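PDB 4ILO: CT398 from Chlamydia trachomatis, which is of unknown function but, with its long coiled-coil hairpin and zinc ribbon domain, may bind DNA or RNA. Local coordinates for residues A[17-21]-A[163-167]; A[11-16]-A[191-195]; A[80-84]-A[96-100]. One frame throughout, in Å; residues are numbered along the deposited sequence.

Contact 1. Residues A[17-21]-A[163-167]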
loop_
_atom_site.group_PDB
_atom_site.type_symbol
_atom_site.label_atom_id
_atom_site.label_comp_id
_atom_site.label_asym_id
_atom_site.label_seq_id
_atom_site.Cartn_x
_atom_site.Cartn_y
_atom_site.Cartn_z
ATOM N N LEU A 17 27.044 -8.409 -13.793
ATOM C CA LEU A 17 25.818 -9.128 -13.465
ATOM C C LEU A 17 25.231 -8.623 -12.154
ATOM O O LEU A 17 24.029 -8.329 -12.071
ATOM C CB LEU A 17 26.083 -10.630 -13.412
ATOM C CG LEU A 17 26.609 -11.217 -14.722
ATOM C CD1 LEU A 17 26.999 -12.699 -14.555
ATOM C CD2 LEU A 17 25.607 -11.021 -15.870
ATOM N N ASP A 18 26.074 -8.471 -11.131
ATOM C CA ASP A 18 25.586 -7.978 -9.851
ATOM C C ASP A 18 24.956 -6.582 -9.963
ATOM O O ASP A 18 23.937 -6.302 -9.310
ATOM C CB ASP A 18 26.687 -8.047 -8.803
ATOM C CG ASP A 18 26.927 -9.473 -8.329
ATOM O OD1 ASP A 18 25.927 -10.213 -8.275
ATOM O OD2 ASP A 18 28.090 -9.861 -8.026
ATOM N N ILE A 19 25.533 -5.689 -10.775
ATOM C CA ILE A 19 24.960 -4.348 -10.896
ATOM C C ILE A 19 23.548 -4.424 -11.476
ATOM O O ILE A 19 22.600 -3.806 -10.959
ATOM C CB ILE A 19 25.869 -3.441 -11.747
ATOM C CG1 ILE A 19 27.211 -3.203 -11.039
ATOM C CG2 ILE A 19 25.125 -2.090 -12.073
ATOM C CD1 ILE A 19 27.126 -2.598 -9.683
ATOM N N LYS A 20 23.394 -5.178 -12.567
ATOM C CA LYS A 20 22.071 -5.371 -13.154
ATOM C C LYS A 20 21.103 -5.938 -12.128
ATOM O O LYS A 20 19.972 -5.452 -11.989
ATOM C CB LYS A 20 22.165 -6.300 -14.358
ATOM C CG LYS A 20 22.910 -5.712 -15.532
ATOM C CD LYS A 20 22.699 -6.566 -16.764
ATOM C CE LYS A 20 23.855 -6.466 -17.737
ATOM N NZ LYS A 20 23.715 -7.494 -18.814
ATOM N N MET A 21 21.540 -6.966 -11.385
ATOM C CA MET A 21 20.647 -7.600 -10.426
ATOM C C MET A 21 20.228 -6.623 -9.342
ATOM O O MET A 21 19.091 -6.677 -8.878
ATOM C CB MET A 21 21.284 -8.852 -9.822
ATOM C CG MET A 21 21.065 -10.099 -10.700
ATOM S SD MET A 21 21.268 -11.690 -9.854
ATOM C CE MET A 21 22.750 -11.416 -8.878
ATOM N N LEU A 163 20.300 -14.079 -14.860
ATOM C CA LEU A 163 21.547 -13.458 -14.424
ATOM C C LEU A 163 22.137 -14.185 -13.227
ATOM O O LEU A 163 23.363 -14.180 -13.046
ATOM C CB LEU A 163 21.332 -11.983 -14.096
ATOM C CG LEU A 163 20.923 -11.089 -15.270
ATOM C CD1 LEU A 163 20.369 -9.749 -14.788
ATOM C CD2 LEU A 163 22.092 -10.881 -16.211
ATOM N N LEU A 164 21.290 -14.816 -12.405
ATOM C CA LEU A 164 21.797 -15.636 -11.308
ATOM C C LEU A 164 22.581 -16.838 -11.834
ATOM O O LEU A 164 23.720 -17.091 -11.413
ATOM C CB LEU A 164 20.638 -16.096 -10.436
ATOM C CG LEU A 164 20.952 -16.390 -8.972
ATOM C CD1 LEU A 164 22.048 -15.482 -8.429
ATOM C CD2 LEU A 164 19.687 -16.192 -8.184
ATOM N N SER A 165 21.989 -17.591 -12.766
ATOM C CA SER A 165 22.657 -18.779 -13.281
ATOM C C SER A 165 23.951 -18.410 -13.993
ATOM O O SER A 165 24.939 -19.149 -13.919
ATOM C CB SER A 165 21.724 -19.532 -14.229
ATOM O OG SER A 165 21.673 -18.910 -15.502
ATOM N N GLN A 166 23.956 -17.282 -14.708
ATOM C CA GLN A 166 25.191 -16.790 -15.307
ATOM C C GLN A 166 26.217 -16.464 -14.234
ATOM O O GLN A 166 27.398 -16.820 -14.362
ATOM C CB GLN A 166 24.915 -15.546 -16.141
ATOM C CG GLN A 166 24.145 -15.786 -17.414
ATOM C CD GLN A 166 23.651 -14.483 -18.011
ATOM O OE1 GLN A 166 24.436 -13.556 -18.260
ATOM N NE2 GLN A 166 22.341 -14.390 -18.216
ATOM N N ARG A 167 25.786 -15.771 -13.169
ATOM C CA ARG A 167 26.710 -15.440 -12.089
ATOM C C ARG A 167 27.336 -16.702 -11.522
ATOM O O ARG A 167 28.536 -16.735 -11.227
ATOM C CB ARG A 167 26.009 -14.649 -10.977
ATOM C CG ARG A 167 26.914 -14.345 -9.789
ATOM C CD ARG A 167 26.280 -13.461 -8.716
ATOM N NE ARG A 167 25.949 -14.224 -7.510
ATOM C CZ ARG A 167 25.039 -13.861 -6.592
ATOM N NH1 ARG A 167 24.354 -12.720 -6.706
ATOM N NH2 ARG A 167 24.807 -14.646 -5.540
#

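Contact 2. Residues A[11-16]-A[191-195]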
loop_
_atom_site.group_PDB
_atom_site.type_symbol
_atom_site.label_atom_id
_atom_site.label_comp_id
_atom_site.label_asym_id
_atom_site.label_seq_id
_atom_site.Cartn_x
_atom_site.Cartn_y
_atom_site.Cartn_z
ATOM N N ILE A 11 36.123 -11.218 -12.148
ATOM C CA ILE A 11 35.320 -10.469 -11.187
ATOM C C ILE A 11 34.672 -9.267 -11.852
ATOM O O ILE A 11 33.565 -8.875 -11.488
ATOM C CB ILE A 11 36.181 -10.027 -9.993
ATOM C CG1 ILE A 11 35.316 -9.821 -8.754
ATOM C CG2 ILE A 11 36.913 -8.725 -10.328
ATOM C CD1 ILE A 11 34.656 -11.054 -8.233
ATOM N N LEU A 12 35.344 -8.649 -12.820
ATOM C CA LEU A 12 34.706 -7.556 -13.532
ATOM C C LEU A 12 33.420 -8.027 -14.197
ATOM O O LEU A 12 32.394 -7.336 -14.135
ATOM C CB LEU A 12 35.686 -6.911 -14.520
ATOM C CG LEU A 12 36.683 -5.976 -13.793
ATOM C CD1 LEU A 12 37.833 -5.509 -14.671
ATOM C CD2 LEU A 12 35.958 -4.739 -13.197
ATOM N N ALA A 13 33.431 -9.223 -14.781
ATOM C CA ALA A 13 32.238 -9.695 -15.480
ATOM C C ALA A 13 31.152 -10.111 -14.502
ATOM O O ALA A 13 29.957 -9.934 -14.787
ATOM C CB ALA A 13 32.579 -10.862 -16.412
ATOM N N ILE A 14 31.538 -10.674 -13.354
ATOM C CA ILE A 14 30.557 -10.938 -12.305
ATOM C C ILE A 14 29.968 -9.632 -11.797
ATOM O O ILE A 14 28.769 -9.543 -11.490
ATOM C CB ILE A 14 31.219 -11.735 -11.175
ATOM C CG1 ILE A 14 31.528 -13.147 -11.687
ATOM C CG2 ILE A 14 30.363 -11.722 -9.935
ATOM C CD1 ILE A 14 32.507 -13.861 -10.883
ATOM N N GLN A 15 30.807 -8.604 -11.693
ATOM C CA GLN A 15 30.355 -7.323 -11.185
ATOM C C GLN A 15 29.276 -6.726 -12.087
ATOM O O GLN A 15 28.333 -6.094 -11.597
ATOM C CB GLN A 15 31.536 -6.379 -11.041
ATOM C CG GLN A 15 31.202 -5.115 -10.376
ATOM C CD GLN A 15 32.396 -4.246 -10.171
ATOM O OE1 GLN A 15 32.725 -3.888 -9.048
ATOM N NE2 GLN A 15 33.073 -3.906 -11.267
ATOM N N GLU A 16 29.381 -6.924 -13.404
ATOM C CA GLU A 16 28.339 -6.389 -14.289
ATOM C C GLU A 16 27.003 -7.102 -14.071
ATOM O O GLU A 16 25.930 -6.463 -14.112
ATOM C CB GLU A 16 28.786 -6.459 -15.751
ATOM C CG GLU A 16 29.940 -5.508 -16.065
ATOM C CD GLU A 16 29.655 -4.071 -15.583
ATOM O OE1 GLU A 16 28.657 -3.454 -16.037
ATOM O OE2 GLU A 16 30.440 -3.558 -14.745
ATOM N N ASP A 191 27.308 -0.762 -5.358
ATOM C CA ASP A 191 27.668 -0.271 -6.685
ATOM C C ASP A 191 29.060 -0.830 -7.001
ATOM O O ASP A 191 29.562 -1.705 -6.285
ATOM C CB ASP A 191 27.531 1.258 -6.787
ATOM C CG ASP A 191 28.553 2.011 -5.934
ATOM O OD1 ASP A 191 29.479 1.373 -5.387
ATOM O OD2 ASP A 191 28.444 3.249 -5.804
ATOM N N ARG A 192 29.685 -0.350 -8.071
ATOM C CA ARG A 192 30.915 -1.004 -8.528
ATOM C C ARG A 192 31.992 -0.838 -7.476
ATOM O O ARG A 192 32.306 0.287 -7.066
ATOM C CB ARG A 192 31.375 -0.474 -9.881
ATOM C CG ARG A 192 30.530 -1.064 -11.005
ATOM C CD ARG A 192 30.884 -0.560 -12.433
ATOM N NE ARG A 192 29.916 -1.080 -13.408
ATOM C CZ ARG A 192 28.698 -0.559 -13.634
ATOM N NH1 ARG A 192 28.264 0.531 -13.000
ATOM N NH2 ARG A 192 27.900 -1.114 -14.534
ATOM N N VAL A 193 32.546 -1.963 -7.035
ATOM C CA VAL A 193 33.574 -1.960 -6.004
ATOM C C VAL A 193 34.965 -2.414 -6.516
ATOM O O VAL A 193 35.969 -2.273 -5.785
ATOM C CB VAL A 193 33.108 -2.794 -4.801
ATOM C CG1 VAL A 193 31.838 -2.119 -4.160
ATOM C CG2 VAL A 193 32.786 -4.211 -5.245
ATOM N N VAL A 194 35.050 -2.981 -7.715
ATOM C CA VAL A 194 36.320 -3.213 -8.404
ATOM C C VAL A 194 36.371 -2.160 -9.494
ATOM O O VAL A 194 35.635 -2.252 -10.485
ATOM C CB VAL A 194 36.398 -4.625 -8.998
ATOM C CG1 VAL A 194 37.824 -4.886 -9.600
ATOM C CG2 VAL A 194 36.086 -5.665 -7.952
ATOM N N VAL A 195 37.181 -1.125 -9.296
ATOM C CA VAL A 195 37.056 0.070 -10.140
ATOM C C VAL A 195 38.416 0.513 -10.661
ATOM O O VAL A 195 39.438 0.311 -9.989
ATOM C CB VAL A 195 36.402 1.238 -9.375
ATOM C CG1 VAL A 195 34.965 0.857 -8.894
ATOM C CG2 VAL A 195 37.317 1.737 -8.228
#

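Contact 3. Residues A[80-84]-A[96-100]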
loop_
_atom_site.group_PDB
_atom_site.type_symbol
_atom_site.label_atom_id
_atom_site.label_comp_id
_atom_site.label_asym_id
_atom_site.label_seq_id
_atom_site.Cartn_x
_atom_site.Cartn_y
_atom_site.Cartn_z
ATOM N N LEU A 80 -58.542 5.279 23.227
ATOM C CA LEU A 80 -58.956 6.245 24.230
ATOM C C LEU A 80 -60.147 7.066 23.742
ATOM O O LEU A 80 -60.999 7.481 24.540
ATOM C CB LEU A 80 -57.794 7.155 24.567
ATOM C CG LEU A 80 -56.576 6.542 25.269
ATOM C CD1 LEU A 80 -55.442 7.556 25.331
ATOM C CD2 LEU A 80 -56.905 6.041 26.738
ATOM N N GLU A 81 -60.215 7.322 22.442
ATOM C CA GLU A 81 -61.324 8.089 21.897
ATOM C C GLU A 81 -62.614 7.299 21.993
ATOM O O GLU A 81 -63.645 7.825 22.407
ATOM C CB GLU A 81 -61.028 8.483 20.450
ATOM C CG GLU A 81 -60.016 9.572 20.451
ATOM C CD GLU A 81 -59.586 10.007 19.091
ATOM O OE1 GLU A 81 -59.770 9.213 18.143
ATOM O OE2 GLU A 81 -59.040 11.138 19.001
ATOM N N ASN A 82 -62.568 6.024 21.668
ATOM C CA ASN A 82 -63.751 5.206 21.862
ATOM C C ASN A 82 -64.177 5.196 23.332
ATOM O O ASN A 82 -65.374 5.296 23.629
ATOM C CB ASN A 82 -63.498 3.799 21.305
ATOM C CG ASN A 82 -63.163 3.828 19.812
ATOM O OD1 ASN A 82 -63.574 4.742 19.075
ATOM N ND2 ASN A 82 -62.394 2.855 19.372
ATOM N N GLN A 83 -63.217 5.085 24.268
ATOM C CA GLN A 83 -63.580 5.066 25.691
ATOM C C GLN A 83 -64.276 6.359 26.086
ATOM O O GLN A 83 -65.292 6.351 26.789
ATOM C CB GLN A 83 -62.345 4.887 26.571
ATOM C CG GLN A 83 -61.788 3.491 26.623
ATOM C CD GLN A 83 -60.477 3.368 27.403
ATOM O OE1 GLN A 83 -60.268 4.033 28.411
ATOM N NE2 GLN A 83 -59.589 2.486 26.928
ATOM N N GLN A 84 -63.732 7.486 25.634
ATOM C CA GLN A 84 -64.256 8.770 26.027
ATOM C C GLN A 84 -65.663 8.988 25.487
ATOM O O GLN A 84 -66.477 9.635 26.148
ATOM C CB GLN A 84 -63.316 9.882 25.545
ATOM C CG GLN A 84 -63.704 11.232 26.109
ATOM C CD GLN A 84 -62.891 12.380 25.563
ATOM O OE1 GLN A 84 -62.269 13.196 26.305
ATOM N NE2 GLN A 84 -62.890 12.470 24.280
ATOM N N LEU A 96 -59.237 11.378 30.111
ATOM C CA LEU A 96 -59.052 10.954 28.728
ATOM C C LEU A 96 -58.620 12.108 27.829
ATOM O O LEU A 96 -57.733 11.946 26.984
ATOM C CB LEU A 96 -60.351 10.316 28.241
ATOM C CG LEU A 96 -60.454 8.949 28.964
ATOM C CD1 LEU A 96 -61.796 8.342 28.823
ATOM C CD2 LEU A 96 -59.448 8.013 28.375
ATOM N N THR A 97 -59.199 13.298 28.012
ATOM C CA THR A 97 -58.686 14.453 27.277
ATOM C C THR A 97 -57.184 14.601 27.497
ATOM O O THR A 97 -56.402 14.733 26.532
ATOM C CB THR A 97 -59.424 15.708 27.733
ATOM O OG1 THR A 97 -60.784 15.647 27.265
ATOM C CG2 THR A 97 -58.798 16.952 27.186
ATOM N N GLN A 98 -56.771 14.591 28.778
ATOM C CA GLN A 98 -55.392 14.871 29.121
ATOM C C GLN A 98 -54.490 13.768 28.580
ATOM O O GLN A 98 -53.419 14.053 28.051
ATOM C CB GLN A 98 -55.241 15.023 30.635
ATOM C CG GLN A 98 -55.942 16.286 31.174
ATOM C CD GLN A 98 -56.408 16.184 32.636
ATOM O OE1 GLN A 98 -55.977 15.300 33.399
ATOM N NE2 GLN A 98 -57.321 17.086 33.026
ATOM N N GLU A 99 -54.918 12.508 28.720
ATOM C CA GLU A 99 -54.118 11.407 28.213
ATOM C C GLU A 99 -53.940 11.508 26.699
ATOM O O GLU A 99 -52.846 11.275 26.177
ATOM C CB GLU A 99 -54.749 10.074 28.600
ATOM C CG GLU A 99 -53.815 8.900 28.312
ATOM C CD GLU A 99 -52.713 8.663 29.365
ATOM O OE1 GLU A 99 -52.868 9.015 30.572
ATOM O OE2 GLU A 99 -51.682 8.078 28.959
ATOM N N MET A 100 -54.996 11.872 25.974
ATOM C CA MET A 100 -54.891 11.930 24.524
ATOM C C MET A 100 -53.979 13.067 24.105
ATOM O O MET A 100 -53.176 12.942 23.155
ATOM C CB MET A 100 -56.279 12.056 23.892
ATOM C CG MET A 100 -57.036 10.721 23.875
ATOM S SD MET A 100 -58.658 10.936 23.121
ATOM C CE MET A 100 -59.734 11.348 24.461
#

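Contact 1. Residues A[17-21]-A[163-167]
Leu17 and Leu163 face each other across two antiparallel helices, 17-21 and 163-167, whose short axes come within 10.1 Å and run at 157° to one another. Their CA atoms are the nearest CA pair of the two segments, and the methyls Leu17 CD2 and Leu163 CD2 meet at 3.5 Å. The two branches of Leu17 have different work. CD2 also reaches the amide oxygen of Gln166, while CD1 rests on the backbone of the opposite helix, 3.6 Å from Arg167 N. On the next turn Met21 and Leu163 lie side by side, pointing opposite ways, with Met21 CG 3.9 Å from Leu163 CB. The Met21 side chain runs crosswise to that of Leu164, with Met21 SD 4.1 Å from Leu164 CD1. Lys20 adds only its CB, set against Leu163 CD1 at the margin.

One flank is polar. Arg167 starts with CG anti to the backbone N (chi1 177°), which sends the chain up along one flank of the helix pair, and the later bend at chi3 leaves NH1 beside Asp18. Arg167 NH1 meets Asp18 OD1 at 3.3 Å in a salt bridge whose hydrogen bond is weak, the carboxylate and guanidinium planes lying well away from coplanar. Leu164 CD1 covers one guanidinium face, 3.8 Å above its centre. Asp18 is held more firmly from its other oxygen, OD2, by the hydroxyl of Tyr182 on helix 176-189. Apolar side chains thus join the two coiled-coil helices, and the Asp18 carboxylate, shared between Arg167 and Tyr182, links them to helix 176-189, its negative charge probably partly balanced by the arginine.

Contact 2. Residues A[11-16]-A[191-195]
Gln15 reaches from helix 11-16 to the backbone of 191-195 and grips it with both ends of its amide. Gln15 OE1 takes two N-H groups, from Val193 N at 2.8 Å and from Val194 N at 2.8 Å. The second bond is nearly straight (176°) and lies on a lone pair in the carbonyl plane; the first is more bent, its donor tilted out of that plane. Gln15 NE2 gives its hydrogen to Val194 O at 3.1 Å, close to the amide plane, so three bonds fix the rotation of the buried amide. An extended chain, with CG anti to the backbone N (chi1 -173°), carries it there.

Alongside, Arg192 clasps Glu16 side-on: Arg192 NE to Glu16 OE2 and Arg192 NH2 to Glu16 OE1 are each 2.9 Å, both on syn lone pairs, with carboxylate and guanidinium nearly coplanar. The carboxylate is brought round by a bend at chi2 of Glu16.

This is where the first helix of the coiled-coil hairpin meets strand 194-198 of the small sheet that goes with the zinc ribbon. Val194 turns its methyls to the helix, its CG2 4.0 Å from Ile11 CG2 and its CG1 4.1 Å from Leu12 CD2. Behind it, Ile232 and Tyr234 of the neighbouring strand back the valine, and Val193 and Val195 pair with that strand through their backbones. Tyr182 of helix 176-189 packs on Ile11, Gln15 and Val193, and Arg231 holds both the Asp191 carboxylate and Arg192 O.

Contact 3. Residues A[80-84]-A[96-100]
The far end of the antiparallel coiled-coil hairpin, about 65 Å from the centre of the chain to the centre of the contact, is held here by Leu80 and Gln84 on the outgoing helix against Leu96 and Met100 on the returning one. The short axes of 80-84 and 96-100 are 10.1 Å apart and 167° from parallel, close to fully antiparallel, and the nearest CA pair is Gln84 with Leu96. Leu80 and Gln84, a turn apart, face Met100 and Leu96 at two levels, with Gln83 and Glu99 also directed across at the margin.

Leu80 is divided among three partners. Its CB lies 3.7 Å from Met100 CG where the two chains overlap head to tail. The CD1 methyl touches the aliphatic part of Glu99, with Leu80 CD1 3.7 Å from Glu99 CG. Its other methyl, CD2, meets Leu96 CD2 at 3.6 Å and so links the two levels. From the opposite helix Leu96 sends its second methyl over the backbone of 80-84, where Leu96 CD1 comes 3.7 Å from Gln84 CA.

Met100 keeps CG beside its backbone N and then bends at chi3 (-90°), which turns the methyl CE along the seam toward Gln84, 4.0 Å from Gln84 CB. Its sulfur passes against the methylene CG of Glu81. On the same flank the Thr97 hydroxyl makes a weak hydrogen bond to Phe93 O, one turn back on its own helix. At the other margin the amide of Gln83 skirts Leu96.

None of the touching residues is fully buried: the apolar seam is flanked by polar side chains on the surface of the hairpin. Just beyond the contact, the short connection 87-89 joins helix 2-86 to helix 90-171, while helix 176-189 and the small sheet lie at the opposite end of the hairpin.

Overall arrangement
Contacts 1 and 3 pin the same two helices, 2-86 and 90-171, near opposite ends of one hairpin: their centres are about 94 Å apart, on opposite sides of the chain's centre. Contact 2 lies beside contact 1, centres about 11 Å apart, and joins the same first helix to the sheet beside the zinc site. The two touch directly, Ile19 CD1 lying 3.7 Å from Asp191 C. Tyr182 of helix 176-189 also reaches both. Contact 2 lies near the metal, the Val193 side chain about 10 Å from the zinc ion held by Cys202, Cys205, Cys226 and Cys229. Contact 3 is about 100 Å from contact 2, centre to centre.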